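Local coordinates for penicillin binding protein 2X (Streptococcus thermophilus, PDB 5U47) that probably acts as a penicillin-sensitive transpeptidase that cross-links neighbouring glycan strands of peptidoglycan while the septal wall is built during cell division, at residues A[343-346]-A[347-351]; A[473-476]-A[477-480]; A[355-358]-A[359-363]. The protein carries 1 engineered substitution. One frame throughout, in Å; residues are numbered along the deposited sequence.

Interaction 1 of 3, residues A[343-346]-A[347-351]; sequences RTMS and FAQGF
Phe347 follows Ser346 directly and opens the helix as the chain leaves strand 344-346 through a near right-angle turn. Its side chain points away from the strand, and the ring stacks on Tyr317 and packs against helix 356-366. One residue further on, Ala348 lays its methyl beside the serine hydroxyl, with Ala348 CB 3.9 Å from Ser346 OG. That hydroxyl is engaged elsewhere, in a hydrogen bond with Pro313 O. Gln349, third residue of the helix, then folds back over the strand end. Ser346 N donates to Gln349 OE1 at 2.9 Å and almost straight, 174° at the hydrogen. This is one half of a capping box: the third residue's side chain satisfies the N-cap amide, whereas the serine hydroxyl does not return the bond to Gln349 N. With Gln349 CG beside its own backbone N (chi1 -71°) and the chain extended beyond, the amide oxygen OE1 also lies 3.4 Å from Ser346 CB and brushes the backbone of Met345. At Gly350 the first full helical bond closes, from Gly350 N to Ser346 O (2.9 Å), and the sulfur Met345 SD rests 4.0 Å from Gly350 CA.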
loop_
_atom_site.group_PDB
_atom_site.type_symbol
_atom_site.label_atom_id
_atom_site.label_comp_id
_atom_site.label_asym_id
_atom_site.label_seq_id
_atom_site.Cartn_x
_atom_site.Cartn_y
_atom_site.Cartn_z
ATOM N N ARG A 343 -32.993 9.167 25.379
ATOM C CA ARG A 343 -32.556 8.567 26.641
ATOM C C ARG A 343 -31.339 9.288 27.233
ATOM O O ARG A 343 -30.553 9.919 26.512
ATOM C CB ARG A 343 -32.270 7.070 26.438
ATOM C CG ARG A 343 -31.654 6.335 27.631
ATOM C CD ARG A 343 -31.615 4.824 27.427
ATOM N NE ARG A 343 -31.093 4.442 26.108
ATOM C CZ ARG A 343 -30.882 3.187 25.711
ATOM N NH1 ARG A 343 -31.092 2.162 26.535
ATOM N NH2 ARG A 343 -30.422 2.959 24.483
ATOM N N THR A 344 -31.212 9.190 28.556
ATOM C CA THR A 344 -30.111 9.786 29.293
ATOM C C THR A 344 -29.003 8.747 29.385
ATOM O O THR A 344 -29.252 7.598 29.749
ATOM C CB THR A 344 -30.557 10.240 30.695
ATOM O OG1 THR A 344 -31.625 11.177 30.561
ATOM C CG2 THR A 344 -29.414 10.900 31.457
ATOM N N MET A 345 -27.784 9.155 29.031
ATOM C CA MET A 345 -26.631 8.265 29.032
ATOM C C MET A 345 -25.376 8.889 29.580
ATOM O O MET A 345 -25.183 10.094 29.537
ATOM C CB MET A 345 -26.275 7.868 27.597
ATOM C CG MET A 345 -27.196 6.875 26.934
ATOM S SD MET A 345 -26.703 6.643 25.215
ATOM C CE MET A 345 -27.246 8.196 24.500
ATOM N N SER A 346 -24.512 8.012 30.061
ATOM C CA SER A 346 -23.162 8.353 30.474
ATOM C C SER A 346 -22.403 8.664 29.166
ATOM O O SER A 346 -22.840 8.228 28.105
ATOM C CB SER A 346 -22.565 7.117 31.148
ATOM O OG SER A 346 -21.216 7.255 31.465
ATOM N N PHE A 347 -21.306 9.422 29.209
ATOM C CA PHE A 347 -20.538 9.670 27.975
ATOM C C PHE A 347 -19.873 8.390 27.483
ATOM O O PHE A 347 -19.704 8.197 26.272
ATOM C CB PHE A 347 -19.510 10.795 28.129
ATOM C CG PHE A 347 -20.114 12.170 28.073
ATOM C CD1 PHE A 347 -20.426 12.750 26.847
ATOM C CD2 PHE A 347 -20.382 12.879 29.231
ATOM C CE1 PHE A 347 -20.987 14.015 26.777
ATOM C CE2 PHE A 347 -20.951 14.147 29.170
ATOM C CZ PHE A 347 -21.255 14.715 27.941
ATOM N N ALA A 348 -19.508 7.515 28.423
ATOM C CA ALA A 348 -18.889 6.228 28.070
ATOM C C ALA A 348 -19.913 5.377 27.324
ATOM O O ALA A 348 -19.589 4.710 26.325
ATOM C CB ALA A 348 -18.408 5.509 29.320
ATOM N N GLN A 349 -21.147 5.405 27.834
ATOM C CA GLN A 349 -22.263 4.682 27.230
ATOM C C GLN A 349 -22.583 5.238 25.849
ATOM O O GLN A 349 -22.797 4.479 24.927
ATOM C CB GLN A 349 -23.513 4.729 28.132
ATOM C CG GLN A 349 -23.396 3.890 29.402
ATOM C CD GLN A 349 -24.552 4.111 30.367
ATOM O OE1 GLN A 349 -25.184 5.170 30.365
ATOM N NE2 GLN A 349 -24.828 3.111 31.204
ATOM N N GLY A 350 -22.612 6.561 25.715
ATOM C CA GLY A 350 -22.849 7.195 24.420
ATOM C C GLY A 350 -21.765 6.817 23.413
ATOM O O GLY A 350 -22.028 6.708 22.203
ATOM N N PHE A 351 -20.542 6.620 23.901
ATOM C CA PHE A 351 -19.448 6.179 23.021
ATOM C C PHE A 351 -19.741 4.754 22.580
ATOM O O PHE A 351 -19.647 4.442 21.398
ATOM C CB PHE A 351 -18.085 6.256 23.706
ATOM C CG PHE A 351 -16.941 5.751 22.848
ATOM C CD1 PHE A 351 -16.427 6.528 21.815
ATOM C CD2 PHE A 351 -16.375 4.512 23.078
ATOM C CE1 PHE A 351 -15.375 6.065 21.023
ATOM C CE2 PHE A 351 -15.324 4.044 22.292
ATOM C CZ PHE A 351 -14.829 4.821 21.264
#

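Interaction 2 of 3, residues A[473-476]-A[477-480]; sequences MISV and GTDP. With ACT (acetate ion), chain D.
Ser475 and Thr478, one helical turn apart, grip the two oxygens of a single acetate ion, probably acquired from the crystallisation liquor. Ser475 OG donates to acetate O at 2.7 Å, and Thr478 OG1 donates to acetate OXT at 2.8 Å, each hydroxyl serving its own carboxylate oxygen, so the ion spans the last turn of the helix. Two different torsions bring the hydroxyls to this task. In Ser475, OG sits beside the backbone N (chi1 -62°), whereas Thr478 places OG1 between its backbone N and carbonyl carbon (chi1 62°). The same rotation presents the threonine methyl to the isoleucine branch, and the two side chains cross at a slant, with Ile474 CG2 3.7 Å from Thr478 CG2. The acetate methyl lies near the Asp479 carboxylate, CH3 being 3.9 Å from Asp479 CG.

Beneath the side chains the backbone shows how such a helix runs out. Ile474 O is shared: Thr478 N approaches in the carbonyl plane at 3.0 Å, and Gly477 N, 2.9 Å away, comes from above that plane and well off a lone pair. The shorter i to i+3 link from Gly477 stands beside the regular i to i+4 bond. A last regular bond runs from Asp479 N to Ser475 O, although Asp479 has already left helical angles; its OD1 accepts from the amides of Glu481 and Phe482 and so forms an Asx turn just beyond the helix.

The segment closes helix 463-478 within the transpeptidase domain. On strand 503-510, an edge strand of the five-stranded antiparallel sheet, Val476 packs against Val504 and Met473 against Lys505, probably the lysine of the KSG motif of penicillin-binding transpeptidases; both also meet Phe351 of helix 347-352.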
loop_
_atom_site.group_PDB
_atom_site.type_symbol
_atom_site.label_atom_id
_atom_site.label_comp_id
_atom_site.label_asym_id
_atom_site.label_seq_id
_atom_site.Cartn_x
_atom_site.Cartn_y
_atom_site.Cartn_z
ATOM N N MET A 473 -13.333 1.317 24.376
ATOM C CA MET A 473 -13.691 0.580 23.147
ATOM C C MET A 473 -14.049 -0.900 23.370
ATOM O O MET A 473 -14.665 -1.521 22.498
ATOM C CB MET A 473 -12.576 0.714 22.099
ATOM C CG MET A 473 -12.513 2.082 21.444
ATOM S SD MET A 473 -11.023 2.342 20.450
ATOM C CE MET A 473 -11.374 1.329 19.019
ATOM N N ILE A 474 -13.666 -1.481 24.506
ATOM C CA ILE A 474 -14.064 -2.863 24.814
ATOM C C ILE A 474 -15.593 -2.916 24.967
ATOM O O ILE A 474 -16.261 -3.846 24.473
ATOM C CB ILE A 474 -13.397 -3.393 26.108
ATOM C CG1 ILE A 474 -11.880 -3.570 25.912
ATOM C CG2 ILE A 474 -14.033 -4.709 26.561
ATOM C CD1 ILE A 474 -11.129 -3.910 27.182
ATOM N N SER A 475 -16.141 -1.907 25.640
ATOM C CA SER A 475 -17.586 -1.844 25.897
ATOM C C SER A 475 -18.435 -1.734 24.647
ATOM O O SER A 475 -19.591 -2.144 24.652
ATOM C CB SER A 475 -17.934 -0.725 26.887
ATOM O OG SER A 475 -17.317 -0.978 28.131
ATOM N N VAL A 476 -17.884 -1.176 23.577
ATOM C CA VAL A 476 -18.618 -1.136 22.318
ATOM C C VAL A 476 -19.053 -2.566 21.971
ATOM O O VAL A 476 -20.135 -2.784 21.436
ATOM C CB VAL A 476 -17.741 -0.574 21.178
ATOM C CG1 VAL A 476 -18.450 -0.720 19.839
ATOM C CG2 VAL A 476 -17.391 0.881 21.447
ATOM N N GLY A 477 -18.177 -3.527 22.269
ATOM C CA GLY A 477 -18.436 -4.931 22.015
ATOM C C GLY A 477 -19.127 -5.691 23.149
ATOM O O GLY A 477 -19.948 -6.584 22.877
ATOM N N THR A 478 -18.843 -5.318 24.405
ATOM C CA THR A 478 -19.339 -6.070 25.570
ATOM C C THR A 478 -20.597 -5.576 26.312
ATOM O O THR A 478 -21.220 -6.365 27.029
ATOM C CB THR A 478 -18.228 -6.189 26.637
ATOM O OG1 THR A 478 -17.857 -4.886 27.112
ATOM C CG2 THR A 478 -17.015 -6.903 26.065
ATOM N N ASP A 479 -20.968 -4.309 26.135
ATOM C CA ASP A 479 -22.112 -3.730 26.844
ATOM C C ASP A 479 -23.453 -4.228 26.256
ATOM O O ASP A 479 -23.852 -3.789 25.175
ATOM C CB ASP A 479 -22.015 -2.202 26.803
ATOM C CG ASP A 479 -22.995 -1.518 27.752
ATOM O OD1 ASP A 479 -24.119 -2.029 27.941
ATOM O OD2 ASP A 479 -22.630 -0.447 28.294
ATOM N N PRO A 480 -24.165 -5.125 26.980
ATOM C CA PRO A 480 -25.403 -5.666 26.413
ATOM C C PRO A 480 -26.517 -4.660 26.186
ATOM O O PRO A 480 -27.430 -4.932 25.414
ATOM C CB PRO A 480 -25.848 -6.718 27.457
ATOM C CG PRO A 480 -24.613 -7.003 28.241
ATOM C CD PRO A 480 -23.921 -5.680 28.318
HETATM C C ACT D . -19.692 -3.497 29.811
HETATM O O ACT D . -18.911 -2.559 29.556
HETATM O OXT ACT D . -19.451 -4.671 29.451
HETATM C CH3 ACT D . -20.949 -3.202 30.586
#

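Interaction 3 of 3, residues A[355-358]-A[359-363]; sequences SNVG and MTMLE
Val357 and Met361 run alongside one another in the same direction, four residues apart on one flank of helix 356-366. Met361 is extended beyond CG, which carries its terminal methyl along the valine: Met361 CE is 4.0 Å from Val357 CG1. Met359, by contrast, is bent twice (chi2 -43° and chi3 89°) and curls back over the backbone. Its methyl lies on the Gly358 peptide, with Met359 CE 3.5 Å from Gly358 C, and its CG rests against Ser355 O. Leu362 CG comes to 3.5 Å from Gly358 O.

Thr360 turns back on the helix itself. It has OG1 beside its backbone N (chi1 -59°), and that hydroxyl bends back along the helix to donate to Asn356 O at 2.7 Å. The same oxygen accepts the regular helical bond from Thr360 N at 2.8 Å, and the two donors arrive from opposite faces of the carbonyl plane. At the start of the helix Ser355 is the N-cap: Gly358 N gives its hydrogen to Ser355 OG at 3.1 Å, and the hydroxyl also bonds to Asp332 and Tyr317. The regular helical bond from Met359 N to Ser355 O follows.

Asn356 probably belongs to the SxN motif of penicillin-binding transpeptidases, since its OD1 is hydrogen-bonded to Lys298 of the presumed SxxK motif. Two bonds from Thr360 on the backbone oxygen of Asn356, together with the Ser355 cap, hold the first turn of the helix, which probably helps to position the asparagine side chain towards Lys298.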
loop_
_atom_site.group_PDB
_atom_site.type_symbol
_atom_site.label_atom_id
_atom_site.label_comp_id
_atom_site.label_asym_id
_atom_site.label_seq_id
_atom_site.Cartn_x
_atom_site.Cartn_y
_atom_site.Cartn_z
ATOM N N SER A 355 -23.256 7.437 19.871
ATOM C CA SER A 355 -24.105 8.619 19.903
ATOM C C SER A 355 -23.409 9.834 19.291
ATOM O O SER A 355 -22.437 10.331 19.852
ATOM C CB SER A 355 -24.499 8.944 21.348
ATOM O OG SER A 355 -25.198 10.183 21.439
ATOM N N ASN A 356 -23.907 10.299 18.143
ATOM C CA ASN A 356 -23.389 11.518 17.498
ATOM C C ASN A 356 -23.543 12.747 18.402
ATOM O O ASN A 356 -22.685 13.637 18.406
ATOM C CB ASN A 356 -24.126 11.818 16.192
ATOM C CG ASN A 356 -23.759 10.885 15.072
ATOM O OD1 ASN A 356 -22.802 10.111 15.149
ATOM N ND2 ASN A 356 -24.508 10.978 13.999
ATOM N N VAL A 357 -24.644 12.797 19.147
ATOM C CA VAL A 357 -24.926 13.906 20.061
ATOM C C VAL A 357 -23.885 13.967 21.176
ATOM O O VAL A 357 -23.317 15.032 21.455
ATOM C CB VAL A 357 -26.344 13.786 20.665
ATOM C CG1 VAL A 357 -26.568 14.825 21.746
ATOM C CG2 VAL A 357 -27.410 13.902 19.575
ATOM N N GLY A 358 -23.632 12.821 21.802
ATOM C CA GLY A 358 -22.658 12.732 22.880
ATOM C C GLY A 358 -21.274 13.137 22.406
ATOM O O GLY A 358 -20.550 13.851 23.101
ATOM N N MET A 359 -20.915 12.709 21.205
ATOM C CA MET A 359 -19.589 13.037 20.671
ATOM C C MET A 359 -19.523 14.516 20.284
ATOM O O MET A 359 -18.543 15.191 20.570
ATOM C CB MET A 359 -19.224 12.115 19.510
ATOM C CG MET A 359 -19.071 10.642 19.879
ATOM S SD MET A 359 -18.170 10.227 21.395
ATOM C CE MET A 359 -19.431 10.222 22.651
ATOM N N THR A 360 -20.583 15.029 19.675
ATOM C CA THR A 360 -20.626 16.447 19.339
ATOM C C THR A 360 -20.491 17.297 20.619
ATOM O O THR A 360 -19.787 18.294 20.621
ATOM C CB THR A 360 -21.903 16.787 18.588
ATOM O OG1 THR A 360 -21.952 16.005 17.391
ATOM C CG2 THR A 360 -21.952 18.279 18.243
ATOM N N MET A 361 -21.140 16.878 21.704
ATOM C CA MET A 361 -20.999 17.583 22.982
ATOM C C MET A 361 -19.535 17.597 23.451
ATOM O O MET A 361 -19.050 18.622 23.942
ATOM C CB MET A 361 -21.915 16.979 24.058
ATOM C CG MET A 361 -23.373 17.366 23.897
ATOM S SD MET A 361 -24.484 16.388 24.934
ATOM C CE MET A 361 -26.016 17.303 24.774
ATOM N N LEU A 362 -18.833 16.470 23.291
ATOM C CA LEU A 362 -17.416 16.390 23.678
ATOM C C LEU A 362 -16.574 17.345 22.832
ATOM O O LEU A 362 -15.663 18.001 23.354
ATOM C CB LEU A 362 -16.874 14.953 23.568
ATOM C CG LEU A 362 -17.383 13.943 24.605
ATOM C CD1 LEU A 362 -16.809 12.553 24.350
ATOM C CD2 LEU A 362 -17.060 14.416 26.021
ATOM N N GLU A 363 -16.899 17.425 21.538
ATOM C CA GLU A 363 -16.230 18.340 20.605
ATOM C C GLU A 363 -16.420 19.804 21.023
ATOM O O GLU A 363 -15.470 20.580 20.978
ATOM C CB GLU A 363 -16.748 18.138 19.174
ATOM C CG GLU A 363 -15.960 18.867 18.083
ATOM C CD GLU A 363 -16.259 20.357 17.946
ATOM O OE1 GLU A 363 -17.407 20.781 18.138
ATOM O OE2 GLU A 363 -15.321 21.113 17.620
#

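Overall arrangement
From the N terminus the chain meets interaction 1, then interaction 3, then interaction 2. Each is local and closes no long loop: interactions 1 and 3 lie at helix starts, interaction 2 at a helix end, and the three run in series, neither nested nor crossing. Interaction 1 leads from strand 344-346 into helix 347-352; Gly350 O and Ser355 N, 2.7 Å apart in a probable hydrogen bond, link it to the N-cap of interaction 3, and Phe347 packs on Leu362. About a hundred residues later, helix 463-478 comes back with interaction 2, where Met473 CG lies 3.5 Å from Phe351 CE2. Interactions 2 and 3 do not touch; helix 347-352 contacts both within the transpeptidase domain.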